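Local coordinates for Ral guanine nucleotide dissociation stimulator-like 2 (Mus musculus, PDB 4JGW), which probably acts as a guanine nucleotide exchange factor and may be an effector of Ras and/or Rap, here represented by its REM and CDC25-homology (RasGEF) domains, at residues Gln209-Asp214 with Arg302-Phe307; Thr251-Val256 with Val310-Ser315; Phe201-Leu206 with Leu291-Arg296. All coordinates share one frame; numbering follows the deposited sequence.

Contact 1 of 3, residues Gln209-Asp214 with Arg302-Phe307; sequences QLTLLD and RLLRNF
Thr211 and Asn306 bring their CA atoms to 6.1 Å where the middle of helix 203-219 passes the turn between helices 284-303 and 307-318. Asn306 extends its amide to the side of the helix, between Thr211 and Asp214, since CG lies anti to the backbone N (chi1 180°). Its single nitrogen serves two acceptors. ND2 gives a nearly straight bond to Asp214 OD2 at 2.9 Å, lying in the amide plane and using the anti lone pair of the carboxylate oxygen. The second bond, 3.0 Å from ND2 to Thr211 OG1, is more bent, at 144°, and tilted from that plane. Both N-H groups of a buried primary amide are thus used, which suits asparagine to this place, while Asn306 OD1 accepts from the backbone N of Ser309. Thr211 OG1 is also bonded to Ala207 O, and Asp214 OD2 to Ser309 OG, so each acceptor is itself held in position. Apolar contact is slight: Thr211 CG2 lies 3.8 Å from Asn306 CB. Arg305, with positive phi, closes helix 284-303 in a Schellman motif, and Asn306 immediately follows as N-cap of helix 307-318, a tight turn joining two consecutive helices of the mainly helical CDC25-homology fold, tied to helix 203-219.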
loop_
_atom_site.group_PDB
_atom_site.type_symbol
_atom_site.label_atom_id
_atom_site.label_comp_id
_atom_site.label_asym_id
_atom_site.label_seq_id
_atom_site.Cartn_x
_atom_site.Cartn_y
_atom_site.Cartn_z
ATOM N N GLN A 209 -7.243 -13.461 -15.143
ATOM C CA GLN A 209 -5.807 -13.640 -15.292
ATOM C C GLN A 209 -5.045 -12.353 -14.980
ATOM O O GLN A 209 -3.966 -12.395 -14.386
ATOM C CB GLN A 209 -5.502 -14.136 -16.706
ATOM C CG GLN A 209 -4.554 -15.327 -16.778
ATOM C CD GLN A 209 -4.875 -16.446 -15.790
ATOM O OE1 GLN A 209 -3.966 -17.063 -15.252
ATOM N NE2 GLN A 209 -6.157 -16.711 -15.555
ATOM N N LEU A 210 -5.611 -11.217 -15.379
ATOM C CA LEU A 210 -5.058 -9.915 -15.013
ATOM C C LEU A 210 -5.136 -9.706 -13.499
ATOM O O LEU A 210 -4.213 -9.165 -12.895
ATOM C CB LEU A 210 -5.783 -8.778 -15.748
ATOM C CG LEU A 210 -5.590 -8.614 -17.261
ATOM C CD1 LEU A 210 -6.430 -7.456 -17.770
ATOM C CD2 LEU A 210 -4.125 -8.404 -17.633
ATOM N N THR A 211 -6.237 -10.160 -12.900
ATOM C CA THR A 211 -6.458 -10.043 -11.459
ATOM C C THR A 211 -5.498 -10.920 -10.647
ATOM O O THR A 211 -5.023 -10.501 -9.592
ATOM C CB THR A 211 -7.928 -10.338 -11.085
ATOM O OG1 THR A 211 -8.792 -9.545 -11.906
ATOM C CG2 THR A 211 -8.198 -10.004 -9.625
ATOM N N LEU A 212 -5.204 -12.117 -11.153
ATOM C CA LEU A 212 -4.229 -13.008 -10.516
ATOM C C LEU A 212 -2.859 -12.342 -10.386
ATOM O O LEU A 212 -2.225 -12.420 -9.335
ATOM C CB LEU A 212 -4.105 -14.323 -11.291
ATOM C CG LEU A 212 -3.358 -15.482 -10.622
ATOM C CD1 LEU A 212 -4.204 -16.135 -9.531
ATOM C CD2 LEU A 212 -2.947 -16.513 -11.658
ATOM N N LEU A 213 -2.416 -11.687 -11.456
ATOM C CA LEU A 213 -1.139 -10.976 -11.458
ATOM C C LEU A 213 -1.180 -9.738 -10.557
ATOM O O LEU A 213 -0.243 -9.494 -9.793
ATOM C CB LEU A 213 -0.731 -10.591 -12.884
ATOM C CG LEU A 213 -0.384 -11.712 -13.874
ATOM C CD1 LEU A 213 -0.451 -11.195 -15.302
ATOM C CD2 LEU A 213 0.986 -12.324 -13.588
ATOM N N ASP A 214 -2.268 -8.972 -10.649
ATOM C CA ASP A 214 -2.460 -7.778 -9.826
ATOM C C ASP A 214 -2.568 -8.107 -8.337
ATOM O O ASP A 214 -2.002 -7.394 -7.502
ATOM C CB ASP A 214 -3.707 -7.002 -10.265
ATOM C CG ASP A 214 -3.542 -6.333 -11.617
ATOM O OD1 ASP A 214 -2.408 -5.946 -11.977
ATOM O OD2 ASP A 214 -4.561 -6.190 -12.322
ATOM N N ARG A 302 -14.060 -5.203 -13.173
ATOM C CA ARG A 302 -14.886 -4.499 -12.193
ATOM C C ARG A 302 -15.754 -5.464 -11.390
ATOM O O ARG A 302 -15.923 -5.293 -10.180
ATOM C CB ARG A 302 -15.772 -3.460 -12.886
ATOM C CG ARG A 302 -16.429 -2.458 -11.942
ATOM C CD ARG A 302 -17.570 -1.723 -12.625
ATOM N NE ARG A 302 -18.884 -2.230 -12.234
ATOM C CZ ARG A 302 -19.521 -3.234 -12.830
ATOM N NH1 ARG A 302 -18.968 -3.867 -13.854
ATOM N NH2 ARG A 302 -20.715 -3.614 -12.398
ATOM N N LEU A 303 -16.297 -6.471 -12.073
ATOM C CA LEU A 303 -17.110 -7.508 -11.437
ATOM C C LEU A 303 -16.276 -8.339 -10.466
ATOM O O LEU A 303 -16.796 -8.845 -9.471
ATOM C CB LEU A 303 -17.766 -8.409 -12.491
ATOM C CG LEU A 303 -18.826 -7.774 -13.400
ATOM C CD1 LEU A 303 -19.007 -8.580 -14.683
ATOM C CD2 LEU A 303 -20.163 -7.608 -12.677
ATOM N N LEU A 304 -14.985 -8.468 -10.767
ATOM C CA LEU A 304 -14.032 -9.130 -9.879
ATOM C C LEU A 304 -13.460 -8.176 -8.829
ATOM O O LEU A 304 -12.658 -8.585 -7.988
ATOM C CB LEU A 304 -12.889 -9.751 -10.688
ATOM C CG LEU A 304 -13.174 -11.008 -11.513
ATOM C CD1 LEU A 304 -12.007 -11.283 -12.438
ATOM C CD2 LEU A 304 -13.457 -12.216 -10.625
ATOM N N ARG A 305 -13.879 -6.912 -8.890
ATOM C CA ARG A 305 -13.401 -5.853 -7.991
ATOM C C ARG A 305 -11.896 -5.581 -8.126
ATOM O O ARG A 305 -11.231 -5.205 -7.157
ATOM C CB ARG A 305 -13.786 -6.137 -6.531
ATOM C CG ARG A 305 -15.287 -6.117 -6.253
ATOM C CD ARG A 305 -15.571 -6.195 -4.755
ATOM N NE ARG A 305 -15.043 -5.031 -4.039
ATOM C CZ ARG A 305 -15.066 -4.876 -2.717
ATOM N NH1 ARG A 305 -15.597 -5.809 -1.935
ATOM N NH2 ARG A 305 -14.556 -3.777 -2.175
ATOM N N ASN A 306 -11.370 -5.782 -9.333
ATOM C CA ASN A 306 -9.994 -5.423 -9.644
ATOM C C ASN A 306 -9.974 -4.027 -10.257
ATOM O O ASN A 306 -9.945 -3.866 -11.480
ATOM C CB ASN A 306 -9.352 -6.459 -10.578
ATOM C CG ASN A 306 -7.903 -6.126 -10.937
ATOM O OD1 ASN A 306 -7.302 -5.195 -10.396
ATOM N ND2 ASN A 306 -7.339 -6.900 -11.855
ATOM N N PHE A 307 -10.003 -3.020 -9.389
ATOM C CA PHE A 307 -10.070 -1.626 -9.824
ATOM C C PHE A 307 -8.737 -1.117 -10.369
ATOM O O PHE A 307 -8.693 -0.086 -11.038
ATOM C CB PHE A 307 -10.599 -0.729 -8.699
ATOM C CG PHE A 307 -11.989 -1.090 -8.248
ATOM C CD1 PHE A 307 -12.185 -1.864 -7.107
ATOM C CD2 PHE A 307 -13.100 -0.670 -8.972
ATOM C CE1 PHE A 307 -13.472 -2.209 -6.689
ATOM C CE2 PHE A 307 -14.392 -1.008 -8.561
ATOM C CZ PHE A 307 -14.576 -1.781 -7.417
#

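Contact 2 of 3, residues Thr251-Val256 with Val310-Ser315; sequences TQFNKV and VYAVVS
Phe253 brings the rim of its ring to Ala312 and to the Tyr311 side chain, where helices 244-264 and 307-318 run in broadly the same direction, their local axes 8.7 Å apart and inclined at 41°. From CB, which does not itself point at the other helix, the ring is swung across by chi1 of 171°, with CG anti to the backbone N. Along one rim, CD1 meets Ala312 CB at 3.7 Å. One atom further out, CE1 lies at the same distance from that methyl and also comes to 3.4 Å from Ala312 N, in packing against the backbone. The tip, CZ, touches Tyr311 CD2 at 3.4 Å, with Ser315 OG a more distant neighbour of CZ at 4.2 Å. Tyr311 CD2 arrives at the edge of the Phe253 ring, near its plane; the two aromatics meet rim to rim, planes 23° apart, with no stacking of one over the other. Alanine suits position 312 because its small methyl lets the rim of a phenylalanine ring come close to the helix backbone. A turn further along, Val256 CG1 packs on Ala312 CB at 3.8 Å and more loosely on Val313 CG2, so that one methyl is shared by an aromatic ring and a branched aliphatic chain. Ser315 turns its hydroxyl back to Tyr311 O, 2.7 Å from OG; that carbonyl also accepts from Ser315 N, and the polar group is satisfied within its own helix beside the apolar seam. Tyr390 meets both aromatic rings. Helix 203-219 reaches Val256 through Leu210, and helix 284-303 covers Val313 with Trp294 and Ala298, while helix 334-344 packs on Val314, so helix 307-318 runs through the midst of these helices.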
loop_
_atom_site.group_PDB
_atom_site.type_symbol
_atom_site.label_atom_id
_atom_site.label_comp_id
_atom_site.label_asym_id
_atom_site.label_seq_id
_atom_site.Cartn_x
_atom_site.Cartn_y
_atom_site.Cartn_z
ATOM N N THR A 251 4.541 -1.059 -12.515
ATOM C CA THR A 251 5.055 -1.649 -13.750
ATOM C C THR A 251 3.984 -2.505 -14.431
ATOM O O THR A 251 3.729 -2.340 -15.626
ATOM C CB THR A 251 6.339 -2.485 -13.496
ATOM O OG1 THR A 251 7.306 -1.685 -12.806
ATOM C CG2 THR A 251 6.948 -2.975 -14.810
ATOM N N GLN A 252 3.355 -3.396 -13.663
ATOM C CA GLN A 252 2.283 -4.256 -14.168
ATOM C C GLN A 252 1.068 -3.447 -14.611
ATOM O O GLN A 252 0.478 -3.737 -15.651
ATOM C CB GLN A 252 1.888 -5.309 -13.126
ATOM C CG GLN A 252 0.748 -6.253 -13.539
ATOM C CD GLN A 252 1.091 -7.154 -14.723
ATOM O OE1 GLN A 252 2.253 -7.469 -14.967
ATOM N NE2 GLN A 252 0.069 -7.579 -15.451
ATOM N N PHE A 253 0.706 -2.433 -13.823
ATOM C CA PHE A 253 -0.351 -1.494 -14.201
ATOM C C PHE A 253 -0.070 -0.879 -15.573
ATOM O O PHE A 253 -0.960 -0.825 -16.425
ATOM C CB PHE A 253 -0.512 -0.395 -13.140
ATOM C CG PHE A 253 -1.438 0.723 -13.552
ATOM C CD1 PHE A 253 -2.793 0.667 -13.247
ATOM C CD2 PHE A 253 -0.950 1.835 -14.240
ATOM C CE1 PHE A 253 -3.652 1.696 -13.621
ATOM C CE2 PHE A 253 -1.799 2.868 -14.626
ATOM C CZ PHE A 253 -3.154 2.798 -14.317
ATOM N N ASN A 254 1.170 -0.428 -15.773
ATOM C CA ASN A 254 1.600 0.176 -17.035
ATOM C C ASN A 254 1.659 -0.822 -18.193
ATOM O O ASN A 254 1.416 -0.453 -19.343
ATOM C CB ASN A 254 2.956 0.876 -16.873
ATOM C CG ASN A 254 2.877 2.141 -16.020
ATOM O OD1 ASN A 254 1.818 2.759 -15.878
ATOM N ND2 ASN A 254 4.014 2.537 -15.460
ATOM N N LYS A 255 1.984 -2.078 -17.882
ATOM C CA LYS A 255 2.002 -3.153 -18.879
ATOM C C LYS A 255 0.602 -3.449 -19.413
ATOM O O LYS A 255 0.425 -3.677 -20.614
ATOM C CB LYS A 255 2.617 -4.434 -18.303
ATOM C CG LYS A 255 4.134 -4.432 -18.230
ATOM C CD LYS A 255 4.668 -5.797 -17.803
ATOM C CE LYS A 255 6.136 -5.711 -17.396
ATOM N NZ LYS A 255 6.672 -7.022 -16.924
ATOM N N VAL A 256 -0.383 -3.442 -18.516
ATOM C CA VAL A 256 -1.779 -3.679 -18.884
ATOM C C VAL A 256 -2.298 -2.531 -19.753
ATOM O O VAL A 256 -2.887 -2.764 -20.812
ATOM C CB VAL A 256 -2.677 -3.887 -17.631
ATOM C CG1 VAL A 256 -4.147 -4.014 -18.021
ATOM C CG2 VAL A 256 -2.231 -5.117 -16.853
ATOM N N VAL A 310 -9.117 -2.180 -14.044
ATOM C CA VAL A 310 -10.204 -1.334 -14.552
ATOM C C VAL A 310 -9.640 0.020 -14.967
ATOM O O VAL A 310 -9.892 0.485 -16.079
ATOM C CB VAL A 310 -11.350 -1.137 -13.523
ATOM C CG1 VAL A 310 -12.299 -0.021 -13.963
ATOM C CG2 VAL A 310 -12.125 -2.417 -13.350
ATOM N N TYR A 311 -8.861 0.630 -14.075
ATOM C CA TYR A 311 -8.256 1.927 -14.353
ATOM C C TYR A 311 -7.174 1.848 -15.421
ATOM O O TYR A 311 -7.034 2.769 -16.221
ATOM C CB TYR A 311 -7.701 2.580 -13.083
ATOM C CG TYR A 311 -7.306 4.027 -13.296
ATOM C CD1 TYR A 311 -8.272 5.010 -13.516
ATOM C CD2 TYR A 311 -5.971 4.412 -13.295
ATOM C CE1 TYR A 311 -7.914 6.341 -13.718
ATOM C CE2 TYR A 311 -5.601 5.741 -13.497
ATOM C CZ TYR A 311 -6.577 6.697 -13.706
ATOM O OH TYR A 311 -6.216 8.009 -13.905
ATOM N N ALA A 312 -6.418 0.751 -15.430
ATOM C CA ALA A 312 -5.382 0.537 -16.435
ATOM C C ALA A 312 -5.976 0.549 -17.839
ATOM O O ALA A 312 -5.457 1.218 -18.731
ATOM C CB ALA A 312 -4.642 -0.765 -16.175
ATOM N N VAL A 313 -7.080 -0.173 -18.015
ATOM C CA VAL A 313 -7.741 -0.285 -19.311
ATOM C C VAL A 313 -8.471 1.007 -19.681
ATOM O O VAL A 313 -8.336 1.496 -20.801
ATOM C CB VAL A 313 -8.705 -1.503 -19.361
ATOM C CG1 VAL A 313 -9.461 -1.547 -20.679
ATOM C CG2 VAL A 313 -7.933 -2.803 -19.160
ATOM N N VAL A 314 -9.230 1.560 -18.735
ATOM C CA VAL A 314 -10.015 2.770 -18.987
ATOM C C VAL A 314 -9.136 3.996 -19.294
ATOM O O VAL A 314 -9.471 4.788 -20.176
ATOM C CB VAL A 314 -11.046 3.051 -17.849
ATOM C CG1 VAL A 314 -10.409 3.784 -16.674
ATOM C CG2 VAL A 314 -12.233 3.836 -18.379
ATOM N N SER A 315 -8.011 4.133 -18.588
ATOM C CA SER A 315 -7.093 5.251 -18.820
ATOM C C SER A 315 -6.370 5.101 -20.155
ATOM O O SER A 315 -6.088 6.093 -20.831
ATOM C CB SER A 315 -6.088 5.400 -17.675
ATOM O OG SER A 315 -5.210 4.290 -17.602
#

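Contact 3 of 3, residues Phe201-Leu206 with Leu291-Arg296; sequences FLADHL and LEKWIR
Lys293 stretches from helix 284-303 to the start of helix 203-219, where its ammonium group bonds to the main chain of Phe201. The tight part of the contact gathers round this side chain and the methyl of Ala203. NZ lies 2.6 Å from Phe201 O, a short bond made in the carbonyl plane with a C=O...N angle of 159°. The lysine leaves its helix with CG anti to the backbone N, bends at chi2 (66°) and then runs extended, which carries the charged end over to the carbonyl. Its methylene CE packs against Leu206 CD1 at 3.8 Å, the two side chains crossing at about a right angle. A lysine fits here because its last methylene, CE, can pack on leucine while the ammonium group serves a carbonyl. Leu206 lies on the buried side, where Ile447 and Trp450 of helix 445-453 also touch it. Ala203 is buried too, and its CB meets Arg296 CG at 3.5 Å. The small alanine allows the two backbones to approach, Ala203 CA and Arg296 CA being 6.3 Å apart.

Toward solvent the contact is thinner. The arginine chain, bent at chi2 and again at chi3, contributes through its CG methylene while the residue as a whole remains exposed. Leu202 adds little on this side, being exposed and directing its CB away from helix 284-303, although it occupies the N-cap position of helix 203-219. The arrangement is packing of the N-terminal turn of one helix against the middle of another within the CDC25-homology domain: the first turn of helix 203-219, and the loop residue leading into it, are fastened to helix 284-303 by a lysine-to-carbonyl bond beside a small apolar patch.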
loop_
_atom_site.group_PDB
_atom_site.type_symbol
_atom_site.label_atom_id
_atom_site.label_comp_id
_atom_site.label_asym_id
_atom_site.label_seq_id
_atom_site.Cartn_x
_atom_site.Cartn_y
_atom_site.Cartn_z
ATOM N N PHE A 201 -9.070 -15.014 -26.533
ATOM C CA PHE A 201 -9.466 -15.475 -25.202
ATOM C C PHE A 201 -10.789 -14.854 -24.771
ATOM O O PHE A 201 -11.162 -13.786 -25.249
ATOM C CB PHE A 201 -8.383 -15.148 -24.171
ATOM C CG PHE A 201 -7.004 -15.601 -24.567
ATOM C CD1 PHE A 201 -6.058 -14.677 -25.002
ATOM C CD2 PHE A 201 -6.650 -16.945 -24.501
ATOM C CE1 PHE A 201 -4.780 -15.084 -25.367
ATOM C CE2 PHE A 201 -5.374 -17.367 -24.862
ATOM C CZ PHE A 201 -4.436 -16.435 -25.299
ATOM N N LEU A 202 -11.496 -15.529 -23.870
ATOM C CA LEU A 202 -12.732 -14.993 -23.311
ATOM C C LEU A 202 -12.425 -13.857 -22.334
ATOM O O LEU A 202 -11.421 -13.900 -21.619
ATOM C CB LEU A 202 -13.551 -16.105 -22.641
ATOM C CG LEU A 202 -14.262 -17.089 -23.582
ATOM C CD1 LEU A 202 -14.602 -18.390 -22.868
ATOM C CD2 LEU A 202 -15.515 -16.472 -24.200
ATOM N N ALA A 203 -13.290 -12.844 -22.321
ATOM C CA ALA A 203 -13.047 -11.608 -21.570
ATOM C C ALA A 203 -12.976 -11.817 -20.061
ATOM O O ALA A 203 -12.126 -11.228 -19.393
ATOM C CB ALA A 203 -14.092 -10.565 -21.912
ATOM N N ASP A 204 -13.870 -12.650 -19.532
ATOM C CA ASP A 204 -13.863 -12.985 -18.108
ATOM C C ASP A 204 -12.581 -13.715 -17.707
ATOM O O ASP A 204 -12.046 -13.478 -16.624
ATOM C CB ASP A 204 -15.114 -13.786 -17.712
ATOM C CG ASP A 204 -15.329 -15.019 -18.578
ATOM O OD1 ASP A 204 -15.287 -14.900 -19.824
ATOM O OD2 ASP A 204 -15.559 -16.108 -18.007
ATOM N N HIS A 205 -12.082 -14.577 -18.592
ATOM C CA HIS A 205 -10.823 -15.288 -18.355
ATOM C C HIS A 205 -9.631 -14.335 -18.333
ATOM O O HIS A 205 -8.733 -14.474 -17.501
ATOM C CB HIS A 205 -10.593 -16.382 -19.404
ATOM C CG HIS A 205 -11.530 -17.545 -19.292
ATOM N ND1 HIS A 205 -11.801 -18.383 -20.353
ATOM C CD2 HIS A 205 -12.263 -18.009 -18.252
ATOM C CE1 HIS A 205 -12.655 -19.314 -19.971
ATOM N NE2 HIS A 205 -12.953 -19.109 -18.701
ATOM N N LEU A 206 -9.632 -13.374 -19.255
ATOM C CA LEU A 206 -8.592 -12.353 -19.314
ATOM C C LEU A 206 -8.574 -11.529 -18.029
ATOM O O LEU A 206 -7.515 -11.321 -17.441
ATOM C CB LEU A 206 -8.785 -11.451 -20.538
ATOM C CG LEU A 206 -8.519 -12.083 -21.908
ATOM C CD1 LEU A 206 -9.324 -11.388 -23.003
ATOM C CD2 LEU A 206 -7.031 -12.097 -22.244
ATOM N N LEU A 291 -11.618 -2.528 -29.394
ATOM C CA LEU A 291 -12.105 -1.572 -28.396
ATOM C C LEU A 291 -13.201 -2.198 -27.534
ATOM O O LEU A 291 -13.144 -2.131 -26.306
ATOM C CB LEU A 291 -12.628 -0.294 -29.063
ATOM C CG LEU A 291 -11.641 0.676 -29.720
ATOM C CD1 LEU A 291 -12.393 1.684 -30.578
ATOM C CD2 LEU A 291 -10.778 1.391 -28.689
ATOM N N GLU A 292 -14.183 -2.813 -28.196
ATOM C CA GLU A 292 -15.282 -3.517 -27.531
ATOM C C GLU A 292 -14.771 -4.632 -26.619
ATOM O O GLU A 292 -15.293 -4.832 -25.521
ATOM C CB GLU A 292 -16.255 -4.091 -28.568
ATOM C CG GLU A 292 -17.128 -3.043 -29.268
ATOM C CD GLU A 292 -17.654 -3.499 -30.628
ATOM O OE1 GLU A 292 -17.557 -4.703 -30.953
ATOM O OE2 GLU A 292 -18.171 -2.642 -31.378
ATOM N N LYS A 293 -13.744 -5.346 -27.079
ATOM C CA LYS A 293 -13.139 -6.429 -26.309
ATOM C C LYS A 293 -12.517 -5.938 -25.000
ATOM O O LYS A 293 -12.762 -6.515 -23.939
ATOM C CB LYS A 293 -12.092 -7.170 -27.148
ATOM C CG LYS A 293 -11.507 -8.411 -26.478
ATOM C CD LYS A 293 -12.564 -9.491 -26.307
ATOM C CE LYS A 293 -11.977 -10.736 -25.689
ATOM N NZ LYS A 293 -12.762 -11.939 -26.069
ATOM N N TRP A 294 -11.717 -4.876 -25.088
ATOM C CA TRP A 294 -11.056 -4.299 -23.919
ATOM C C TRP A 294 -12.036 -3.648 -22.948
ATOM O O TRP A 294 -11.835 -3.708 -21.732
ATOM C CB TRP A 294 -9.973 -3.303 -24.336
ATOM C CG TRP A 294 -8.710 -3.959 -24.810
ATOM C CD1 TRP A 294 -8.216 -3.958 -26.081
ATOM C CD2 TRP A 294 -7.786 -4.719 -24.019
ATOM N NE1 TRP A 294 -7.042 -4.669 -26.133
ATOM C CE2 TRP A 294 -6.752 -5.145 -24.881
ATOM C CE3 TRP A 294 -7.732 -5.085 -22.666
ATOM C CZ2 TRP A 294 -5.671 -5.914 -24.437
ATOM C CZ3 TRP A 294 -6.657 -5.850 -22.224
ATOM C CH2 TRP A 294 -5.641 -6.256 -23.110
ATOM N N ILE A 295 -13.087 -3.031 -23.492
ATOM C CA ILE A 295 -14.175 -2.477 -22.685
ATOM C C ILE A 295 -14.804 -3.581 -21.829
ATOM O O ILE A 295 -15.032 -3.394 -20.630
ATOM C CB ILE A 295 -15.258 -1.784 -23.566
ATOM C CG1 ILE A 295 -14.740 -0.445 -24.101
ATOM C CG2 ILE A 295 -16.552 -1.565 -22.783
ATOM C CD1 ILE A 295 -15.548 0.128 -25.259
ATOM N N ARG A 296 -15.066 -4.725 -22.456
ATOM C CA ARG A 296 -15.657 -5.873 -21.779
ATOM C C ARG A 296 -14.700 -6.486 -20.755
ATOM O O ARG A 296 -15.130 -6.927 -19.689
ATOM C CB ARG A 296 -16.116 -6.918 -22.806
ATOM C CG ARG A 296 -16.679 -8.211 -22.218
ATOM C CD ARG A 296 -17.930 -7.993 -21.369
ATOM N NE ARG A 296 -19.046 -7.451 -22.142
ATOM C CZ ARG A 296 -19.843 -8.173 -22.926
ATOM N NH1 ARG A 296 -19.652 -9.480 -23.061
ATOM N NH2 ARG A 296 -20.829 -7.582 -23.582
#

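Overall arrangement
From the N terminus, the chain passes the REM region before entering helix 203-219, whose first turn belongs to contact 3 and whose middle to contact 1. Helix 244-264 follows with the first half of contact 2. The chain then runs through a two-stranded hairpin into helix 284-303, which closes the loop of contact 3; its C-terminal end and the following turn close contact 1, and helix 307-318 closes contact 2. All three loops cross, since their segments alternate along the sequence. Gln252 packs against Leu213 and Asp214 between contacts 1 and 2, and Val313 meets Trp294 O between contacts 2 and 3, joining four helices of the CDC25-homology domain.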